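Local coordinates for protein TRAP dicarboxylate transporter, DctP subunit (Sulfurospirillum deleyianum, PDB 4OVS) that binds succinate and probably serves as the periplasmic solute-binding subunit of a TRAP dicarboxylate transporter, at residues Asp105-Phe110 with Ala311-Phe316; Ser151-Pro156 with Glu221-Leu226. All coordinates share one frame; numbering follows the deposited sequence.

Interaction 1 of 2, residues Asp105-Phe110 with Ala311-Phe316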
ATOM      1  N   ASP A 105      -5.753  -3.104   7.315  1.00 32.13           N
ATOM      2  CA  ASP A 105      -4.450  -3.634   7.728  1.00 28.77           C
ATOM      3  C   ASP A 105      -4.540  -4.897   8.579  1.00 31.56           C
ATOM      4  O   ASP A 105      -3.540  -5.552   8.816  1.00 28.73           O
ATOM      5  CB  ASP A 105      -3.715  -2.620   8.600  1.00 29.58           C
ATOM      6  CG  ASP A 105      -2.993  -1.592   7.815  1.00 33.24           C
ATOM      7  OD1 ASP A 105      -2.908  -1.731   6.571  1.00 32.39           O
ATOM      8  OD2 ASP A 105      -2.508  -0.637   8.458  1.00 34.58           O
ATOM      9  N   LEU A 106      -5.720  -5.224   9.090  1.00 28.76           N
ATOM     10  CA  LEU A 106      -5.820  -6.364  10.002  1.00 28.56           C
ATOM     11  C   LEU A 106      -5.338  -7.635   9.326  1.00 31.91           C
ATOM     12  O   LEU A 106      -5.643  -7.885   8.172  1.00 25.59           O
ATOM     13  CB  LEU A 106      -7.248  -6.549  10.472  1.00 31.75           C
ATOM     14  CG  LEU A 106      -7.773  -5.475  11.414  1.00 28.70           C
ATOM     15  CD1 LEU A 106      -9.307  -5.584  11.517  1.00 36.62           C
ATOM     16  CD2 LEU A 106      -7.089  -5.597  12.794  1.00 31.19           C
ATOM     17  N   PRO A 107      -4.554  -8.435  10.037  1.00 34.95           N
ATOM     18  CA  PRO A 107      -4.003  -9.630   9.388  1.00 37.06           C
ATOM     19  C   PRO A 107      -5.070 -10.660   9.006  1.00 37.69           C
ATOM     20  O   PRO A 107      -5.906 -11.016   9.807  1.00 34.11           O
ATOM     21  CB  PRO A 107      -3.021 -10.178  10.421  1.00 35.02           C
ATOM     22  CG  PRO A 107      -3.328  -9.480  11.702  1.00 39.64           C
ATOM     23  CD  PRO A 107      -3.936  -8.159  11.335  1.00 39.08           C
ATOM     24  N   PHE A 108      -5.041 -11.087   7.748  1.00 31.19           N
ATOM     25  CA  PHE A 108      -5.966 -12.083   7.226  1.00 28.58           C
ATOM     26  C   PHE A 108      -7.424 -11.641   7.134  1.00 30.07           C
ATOM     27  O   PHE A 108      -8.296 -12.484   7.006  1.00 37.51           O
ATOM     28  CB  PHE A 108      -5.888 -13.375   8.025  1.00 30.53           C
ATOM     29  CG  PHE A 108      -4.562 -14.060   7.904  1.00 33.70           C
ATOM     30  CD1 PHE A 108      -4.283 -14.858   6.814  1.00 31.02           C
ATOM     31  CD2 PHE A 108      -3.585 -13.872   8.857  1.00 33.02           C
ATOM     32  CE1 PHE A 108      -3.049 -15.481   6.671  1.00 33.38           C
ATOM     33  CE2 PHE A 108      -2.334 -14.504   8.729  1.00 34.16           C
ATOM     34  CZ  PHE A 108      -2.072 -15.307   7.633  1.00 30.05           C
ATOM     35  N   ILE A 109      -7.686 -10.339   7.132  1.00 34.06           N
ATOM     36  CA  ILE A 109      -9.067  -9.857   7.037  1.00 35.33           C
ATOM     37  C   ILE A 109      -9.676 -10.121   5.636  1.00 31.67           C
ATOM     38  O   ILE A 109     -10.859 -10.430   5.500  1.00 27.95           O
ATOM     39  CB  ILE A 109      -9.184  -8.352   7.457  1.00 34.74           C
ATOM     40  CG1 ILE A 109     -10.655  -7.918   7.532  1.00 35.86           C
ATOM     41  CG2 ILE A 109      -8.483  -7.447   6.491  1.00 36.11           C
ATOM     42  CD1 ILE A 109     -11.227  -7.882   8.911  1.00 39.28           C
ATOM     43  N   PHE A 110      -8.862 -10.034   4.591  1.00 24.23           N
ATOM     44  CA  PHE A 110      -9.354 -10.249   3.223  1.00 28.68           C
ATOM     45  C   PHE A 110      -8.993 -11.671   2.750  1.00 32.18           C
ATOM     46  O   PHE A 110      -7.810 -12.041   2.783  1.00 27.58           O
ATOM     47  CB  PHE A 110      -8.763  -9.223   2.236  1.00 25.66           C
ATOM     48  CG  PHE A 110      -9.197  -7.784   2.477  1.00 26.98           C
ATOM     49  CD1 PHE A 110     -10.515  -7.381   2.253  1.00 31.03           C
ATOM     50  CD2 PHE A 110      -8.308  -6.844   2.923  1.00 27.26           C
ATOM     51  CE1 PHE A 110     -10.917  -6.055   2.482  1.00 27.98           C
ATOM     52  CE2 PHE A 110      -8.701  -5.529   3.163  1.00 32.38           C
ATOM     53  CZ  PHE A 110     -10.022  -5.135   2.946  1.00 29.02           C
ATOM     54  N   ALA A 311      -5.419 -12.850  16.876  1.00 44.52           N
ATOM     55  CA  ALA A 311      -5.653 -12.646  18.302  1.00 45.43           C
ATOM     56  C   ALA A 311      -5.639 -11.168  18.665  1.00 45.06           C
ATOM     57  O   ALA A 311      -6.096 -10.786  19.727  1.00 45.69           O
ATOM     58  CB  ALA A 311      -4.606 -13.416  19.142  1.00 46.31           C
ATOM     59  N   ILE A 312      -5.121 -10.334  17.768  1.00 44.08           N
ATOM     60  CA  ILE A 312      -5.008  -8.912  18.040  1.00 43.72           C
ATOM     61  C   ILE A 312      -6.322  -8.125  17.795  1.00 43.37           C
ATOM     62  O   ILE A 312      -6.428  -6.958  18.194  1.00 43.26           O
ATOM     63  CB  ILE A 312      -3.891  -8.287  17.193  1.00 42.90           C
ATOM     64  CG1 ILE A 312      -4.343  -8.101  15.741  1.00 41.91           C
ATOM     65  CG2 ILE A 312      -2.594  -9.152  17.235  1.00 43.24           C
ATOM     66  CD1 ILE A 312      -3.335  -7.347  14.893  1.00 41.13           C
ATOM     67  N   TYR A 313      -7.300  -8.735  17.124  1.00 43.23           N
ATOM     68  CA  TYR A 313      -8.479  -7.976  16.663  1.00 42.80           C
ATOM     69  C   TYR A 313      -9.183  -7.235  17.818  1.00 43.44           C
ATOM     70  O   TYR A 313      -9.569  -6.069  17.677  1.00 43.04           O
ATOM     71  CB  TYR A 313      -9.496  -8.883  15.948  1.00 42.80           C
ATOM     72  CG  TYR A 313      -9.220  -9.257  14.491  1.00 41.94           C
ATOM     73  CD1 TYR A 313      -7.933  -9.356  13.987  1.00 41.49           C
ATOM     74  CD2 TYR A 313     -10.273  -9.550  13.635  1.00 42.69           C
ATOM     75  CE1 TYR A 313      -7.702  -9.726  12.645  1.00 40.77           C
ATOM     76  CE2 TYR A 313     -10.055  -9.915  12.317  1.00 42.40           C
ATOM     77  CZ  TYR A 313      -8.770 -10.011  11.826  1.00 40.50           C
ATOM     78  OH  TYR A 313      -8.598 -10.368  10.494  1.00 39.83           O
ATOM     79  N   PRO A 314      -9.385  -7.912  18.958  1.00 44.49           N
ATOM     80  CA  PRO A 314     -10.172  -7.241  19.999  1.00 45.15           C
ATOM     81  C   PRO A 314      -9.550  -5.961  20.546  1.00 45.01           C
ATOM     82  O   PRO A 314     -10.263  -5.058  20.962  1.00 45.17           O
ATOM     83  CB  PRO A 314     -10.280  -8.306  21.084  1.00 46.34           C
ATOM     84  CG  PRO A 314     -10.301  -9.581  20.317  1.00 46.26           C
ATOM     85  CD  PRO A 314      -9.340  -9.370  19.166  1.00 45.16           C
ATOM     86  N   GLN A 315      -8.235  -5.877  20.549  1.00 45.83           N
ATOM     87  CA  GLN A 315      -7.546  -4.650  20.935  1.00 48.57           C
ATOM     88  C   GLN A 315      -8.078  -3.447  20.143  1.00 49.83           C
ATOM     89  O   GLN A 315      -7.918  -2.304  20.571  1.00 49.10           O
ATOM     90  CB  GLN A 315      -6.041  -4.776  20.647  1.00 50.62           C
ATOM     91  CG  GLN A 315      -5.379  -6.045  21.181  1.00 53.10           C
ATOM     92  CD  GLN A 315      -3.886  -6.031  20.948  1.00 50.14           C
ATOM     93  OE1 GLN A 315      -3.289  -4.967  20.751  1.00 52.83           O
ATOM     94  NE2 GLN A 315      -3.279  -7.203  20.939  1.00 45.88           N
ATOM     95  N   PHE A 316      -8.700  -3.708  18.990  1.00 43.27           N
ATOM     96  CA  PHE A 316      -9.060  -2.653  18.053  1.00 44.34           C
ATOM     97  C   PHE A 316     -10.577  -2.451  17.835  1.00 46.86           C
ATOM     98  O   PHE A 316     -10.979  -1.647  16.984  1.00 44.44           O
ATOM     99  CB  PHE A 316      -8.359  -2.915  16.711  1.00 41.36           C
ATOM    100  CG  PHE A 316      -6.879  -2.886  16.810  1.00 41.25           C
ATOM    101  CD1 PHE A 316      -6.203  -1.691  16.747  1.00 44.09           C
ATOM    102  CD2 PHE A 316      -6.160  -4.048  17.023  1.00 42.56           C
ATOM    103  CE1 PHE A 316      -4.815  -1.654  16.867  1.00 44.46           C
ATOM    104  CE2 PHE A 316      -4.773  -4.024  17.139  1.00 44.33           C
ATOM    105  CZ  PHE A 316      -4.101  -2.828  17.056  1.00 44.90           C
TER

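Interaction 2 of 2, residues Ser151-Pro156 with Glu221-Leu226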
ATOM      1  N   SER A 151       9.822 -11.173   4.869  1.00 29.02           N
ATOM      2  CA  SER A 151      11.191 -11.513   4.503  1.00 27.51           C
ATOM      3  C   SER A 151      12.104 -11.174   5.643  1.00 29.48           C
ATOM      4  O   SER A 151      11.743 -10.405   6.529  1.00 28.29           O
ATOM      5  CB  SER A 151      11.632 -10.708   3.279  1.00 26.92           C
ATOM      6  OG  SER A 151      11.588  -9.326   3.560  1.00 22.12           O
ATOM      7  N   SER A 152      13.322 -11.708   5.601  1.00 27.14           N
ATOM      8  CA  SER A 152      14.278 -11.471   6.662  1.00 28.50           C
ATOM      9  C   SER A 152      15.690 -11.644   6.157  1.00 34.89           C
ATOM     10  O   SER A 152      15.918 -12.276   5.111  1.00 34.88           O
ATOM     11  CB  SER A 152      14.043 -12.471   7.795  1.00 32.53           C
ATOM     12  OG  SER A 152      15.008 -12.350   8.824  1.00 38.76           O
ATOM     13  N   ASN A 153      16.629 -11.079   6.916  1.00 34.06           N
ATOM     14  CA  ASN A 153      18.067 -11.329   6.761  1.00 36.55           C
ATOM     15  C   ASN A 153      18.610 -12.253   7.830  1.00 37.57           C
ATOM     16  O   ASN A 153      19.772 -12.608   7.799  1.00 42.39           O
ATOM     17  CB  ASN A 153      18.860 -10.040   6.915  1.00 39.25           C
ATOM     18  CG  ASN A 153      19.163  -9.394   5.609  1.00 42.57           C
ATOM     19  OD1 ASN A 153      19.300 -10.064   4.586  1.00 41.76           O
ATOM     20  ND2 ASN A 153      19.283  -8.078   5.627  1.00 42.88           N
ATOM     21  N   LYS A 154      17.791 -12.605   8.803  1.00 47.43           N
ATOM     22  CA  LYS A 154      18.298 -13.365   9.944  1.00 53.03           C
ATOM     23  C   LYS A 154      18.141 -14.873   9.731  1.00 51.40           C
ATOM     24  O   LYS A 154      19.118 -15.605   9.793  1.00 52.51           O
ATOM     25  CB  LYS A 154      17.614 -12.913  11.230  1.00 52.10           C
ATOM     26  CG  LYS A 154      18.569 -12.378  12.293  1.00 56.81           C
ATOM     27  CD  LYS A 154      17.834 -12.164  13.629  1.00 59.16           C
ATOM     28  CE  LYS A 154      18.689 -11.466  14.697  1.00 66.85           C
ATOM     29  NZ  LYS A 154      19.325 -10.198  14.205  1.00 71.12           N
ATOM     30  N   LYS A 155      16.924 -15.329   9.448  1.00 48.30           N
ATOM     31  CA  LYS A 155      16.659 -16.750   9.226  1.00 47.33           C
ATOM     32  C   LYS A 155      15.316 -16.983   8.545  1.00 48.34           C
ATOM     33  O   LYS A 155      14.539 -16.042   8.375  1.00 50.21           O
ATOM     34  CB  LYS A 155      16.675 -17.487  10.558  1.00 50.98           C
ATOM     35  CG  LYS A 155      15.912 -16.766  11.638  1.00 51.75           C
ATOM     36  CD  LYS A 155      15.863 -17.585  12.908  1.00 53.43           C
ATOM     37  CE  LYS A 155      15.297 -16.780  14.051  1.00 56.54           C
ATOM     38  NZ  LYS A 155      14.752 -17.686  15.097  1.00 62.47           N
ATOM     39  N   PRO A 156      15.027 -18.239   8.135  1.00 38.94           N
ATOM     40  CA  PRO A 156      13.719 -18.423   7.486  1.00 39.39           C
ATOM     41  C   PRO A 156      12.541 -18.222   8.435  1.00 37.49           C
ATOM     42  O   PRO A 156      12.570 -18.779   9.539  1.00 36.83           O
ATOM     43  CB  PRO A 156      13.767 -19.877   7.035  1.00 41.08           C
ATOM     44  CG  PRO A 156      15.242 -20.183   6.877  1.00 38.30           C
ATOM     45  CD  PRO A 156      15.911 -19.405   7.946  1.00 38.94           C
ATOM     46  N   GLU A 221      17.478  -7.917  -2.948  1.00 25.34           N
ATOM     47  CA  GLU A 221      18.925  -7.940  -2.972  1.00 22.99           C
ATOM     48  C   GLU A 221      19.502  -7.777  -1.588  1.00 27.45           C
ATOM     49  O   GLU A 221      20.693  -8.033  -1.364  1.00 27.54           O
ATOM     50  CB  GLU A 221      19.459  -6.872  -3.944  1.00 24.82           C
ATOM     51  CG  GLU A 221      18.935  -7.142  -5.316  1.00 25.54           C
ATOM     52  CD  GLU A 221      19.527  -6.255  -6.380  1.00 30.08           C
ATOM     53  OE1 GLU A 221      19.315  -6.539  -7.588  1.00 31.45           O
ATOM     54  OE2 GLU A 221      20.171  -5.277  -6.007  1.00 27.28           O
ATOM     55  N   VAL A 222      18.669  -7.354  -0.646  1.00 24.86           N
ATOM     56  CA  VAL A 222      19.127  -7.154   0.726  1.00 29.38           C
ATOM     57  C   VAL A 222      18.358  -8.003   1.755  1.00 28.24           C
ATOM     58  O   VAL A 222      18.366  -7.693   2.935  1.00 31.46           O
ATOM     59  CB  VAL A 222      19.117  -5.649   1.123  1.00 31.50           C
ATOM     60  CG1 VAL A 222      20.237  -4.915   0.397  1.00 32.68           C
ATOM     61  CG2 VAL A 222      17.773  -5.025   0.809  1.00 26.42           C
ATOM     62  N   GLN A 223      17.758  -9.099   1.307  1.00 26.98           N
ATOM     63  CA  GLN A 223      17.096 -10.092   2.187  1.00 27.19           C
ATOM     64  C   GLN A 223      17.473 -11.505   1.741  1.00 28.86           C
ATOM     65  O   GLN A 223      17.536 -11.761   0.540  1.00 27.78           O
ATOM     66  CB  GLN A 223      15.572  -9.951   2.075  1.00 27.22           C
ATOM     67  CG  GLN A 223      15.010  -8.666   2.564  1.00 26.27           C
ATOM     68  CD  GLN A 223      14.951  -8.605   4.090  1.00 27.17           C
ATOM     69  OE1 GLN A 223      13.887  -8.629   4.679  1.00 31.48           O
ATOM     70  NE2 GLN A 223      16.084  -8.459   4.715  1.00 28.21           N
ATOM     71  N   THR A 224      17.712 -12.413   2.692  1.00 25.36           N
ATOM     72  CA  THR A 224      18.199 -13.756   2.402  1.00 28.12           C
ATOM     73  C   THR A 224      17.038 -14.773   2.347  1.00 29.80           C
ATOM     74  O   THR A 224      17.192 -15.867   1.771  1.00 28.05           O
ATOM     75  CB  THR A 224      19.230 -14.209   3.443  1.00 32.02           C
ATOM     76  OG1 THR A 224      18.641 -14.230   4.746  1.00 34.63           O
ATOM     77  CG2 THR A 224      20.382 -13.246   3.483  1.00 39.38           C
ATOM     78  N   ASP A 225      15.882 -14.392   2.903  1.00 29.27           N
ATOM     79  CA  ASP A 225      14.715 -15.270   2.970  1.00 27.57           C
ATOM     80  C   ASP A 225      13.398 -14.539   2.780  1.00 29.99           C
ATOM     81  O   ASP A 225      13.139 -13.542   3.457  1.00 31.10           O
ATOM     82  CB  ASP A 225      14.685 -16.017   4.310  1.00 27.24           C
ATOM     83  CG  ASP A 225      15.869 -16.985   4.465  1.00 33.46           C
ATOM     84  OD1 ASP A 225      16.907 -16.554   4.978  1.00 34.58           O
ATOM     85  OD2 ASP A 225      15.761 -18.171   4.064  1.00 33.27           O
ATOM     86  N   LEU A 226      12.570 -15.068   1.872  1.00 29.70           N
ATOM     87  CA  LEU A 226      11.218 -14.584   1.604  1.00 24.82           C
ATOM     88  C   LEU A 226      10.186 -15.678   1.829  1.00 29.48           C
ATOM     89  O   LEU A 226      10.307 -16.785   1.292  1.00 28.23           O
ATOM     90  CB  LEU A 226      11.091 -14.086   0.152  1.00 22.10           C
ATOM     91  CG  LEU A 226       9.684 -13.682  -0.301  1.00 25.05           C
ATOM     92  CD1 LEU A 226       9.212 -12.435   0.357  1.00 27.68           C
ATOM     93  CD2 LEU A 226       9.639 -13.486  -1.823  1.00 21.24           C
TER

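Interaction 1 of 2, residues Asp105-Phe110 with Ala311-Phe316
Y313 reaches into the turn made by L106-I109 and meets it along the outer part of its ring. Its CB leaves the backbone roughly across the line of the contact, and chi1 of -80°, with CG anti to the carbonyl carbon, carries the ring to the turn. CD1 is the first atom to arrive, 4.0 Å from L106 CD2. CE1 follows, 3.9 Å from L106 CB, and L106 CG lies over one face of the ring. From I109, the last residue of the turn, CD1 comes obliquely to Y313 CE2, 4.1 Å away. At the tip, Y313 OH donates to P107 O over 2.9 Å. That oxygen lies at the ring edge, near the ring plane, whereas the hydroxyl stands 42° above the carbonyl plane of P107 and so misses the lone-pair direction. The accepting carbonyl belongs to the middle peptide of a type II turn, whose closing bond from I109 N to L106 O is weak at 3.4 Å. A phenylalanine here lacks the hydroxyl and would probably leave P107 O without this donor. Beside the ring, the CD1 methyl of I312 meets P107 CD at 3.7 Å, a further apolar contact. The contact is buried and lies away from the succinate site. It joins the loop before helix 113-120 to the link between helices 299-310 and 317-330: L106 and I109 also touch I325 of helix 317-330, P107 touches M309 of helix 299-310, and F316 packs on helix 174-181.

Interaction 2 of 2, residues Ser151-Pro156 with Glu221-Leu226
S152 O is gripped by two successive backbone amides, T224 N at 3.0 Å and D225 N at 3.1 Å. The D225 donor comes in nearly along the C=O axis, while that of T224 is tilted 20° from the carbonyl plane; with both residues facing S152, this is a classic beta bulge. S152 N answers with a 2.8 Å bond to D225 O, completing the antiparallel hydrogen-bonded pair. Next to it, S151 and L226 form a non-hydrogen-bonded pair. Q223 carries the side-chain part of the contact. Bent at chi2 (-77°), it turns its amide back so that OE1 receives S151 OG at 2.7 Å, in the carbonyl plane and on a lone pair. The other end of that amide, NE2, bonds to V222 O over 3.0 Å and has a weak further bond to D205 O. N153 ND2 also gives V222 O a weak bond, and its amide plane stands 80° from that of Q223, the two side chains crossing at about a right angle. At the strand end, S152 OG accepts K154 N at 2.8 Å in an ST turn and is also hydrogen-bonded to Q166 OE1. P156 CG rests 3.5 Å from D225 OD2, an oxygen that is also hydrogen-bonded to H295 NE2, while D225 OD1 receives T224 OG1. This is the end of a strand pair inside the sheet, flanked by strands 206-209 and 293-295: backbone bonds set the register, and the buried S151 and S152 hydroxyls, Q223 amide and D225 carboxylate are all hydrogen-bonded, consistent with a well-defined strand end.

The two contacts lie about 25 Å apart between centres, with nearest atoms about 13 Å from each other, and they share no helix or strand. Interaction 1 is buried and joins loops among helices; it is mainly apolar, with one side-chain-to-backbone hydrogen bond. Interaction 2, at the end of a strand pair within the sheet, combines strand pairing with a network of polar side chains, with K154 paired to D205 at the exposed end. The partly buried interaction 2 nonetheless has the larger shared surface, 460 Å² against 266 Å². Interaction 2 is also nearer to the ligand: the S151 side chain is about 11 Å from bound succinate, whereas interaction 1 lies away from the succinate-binding residues.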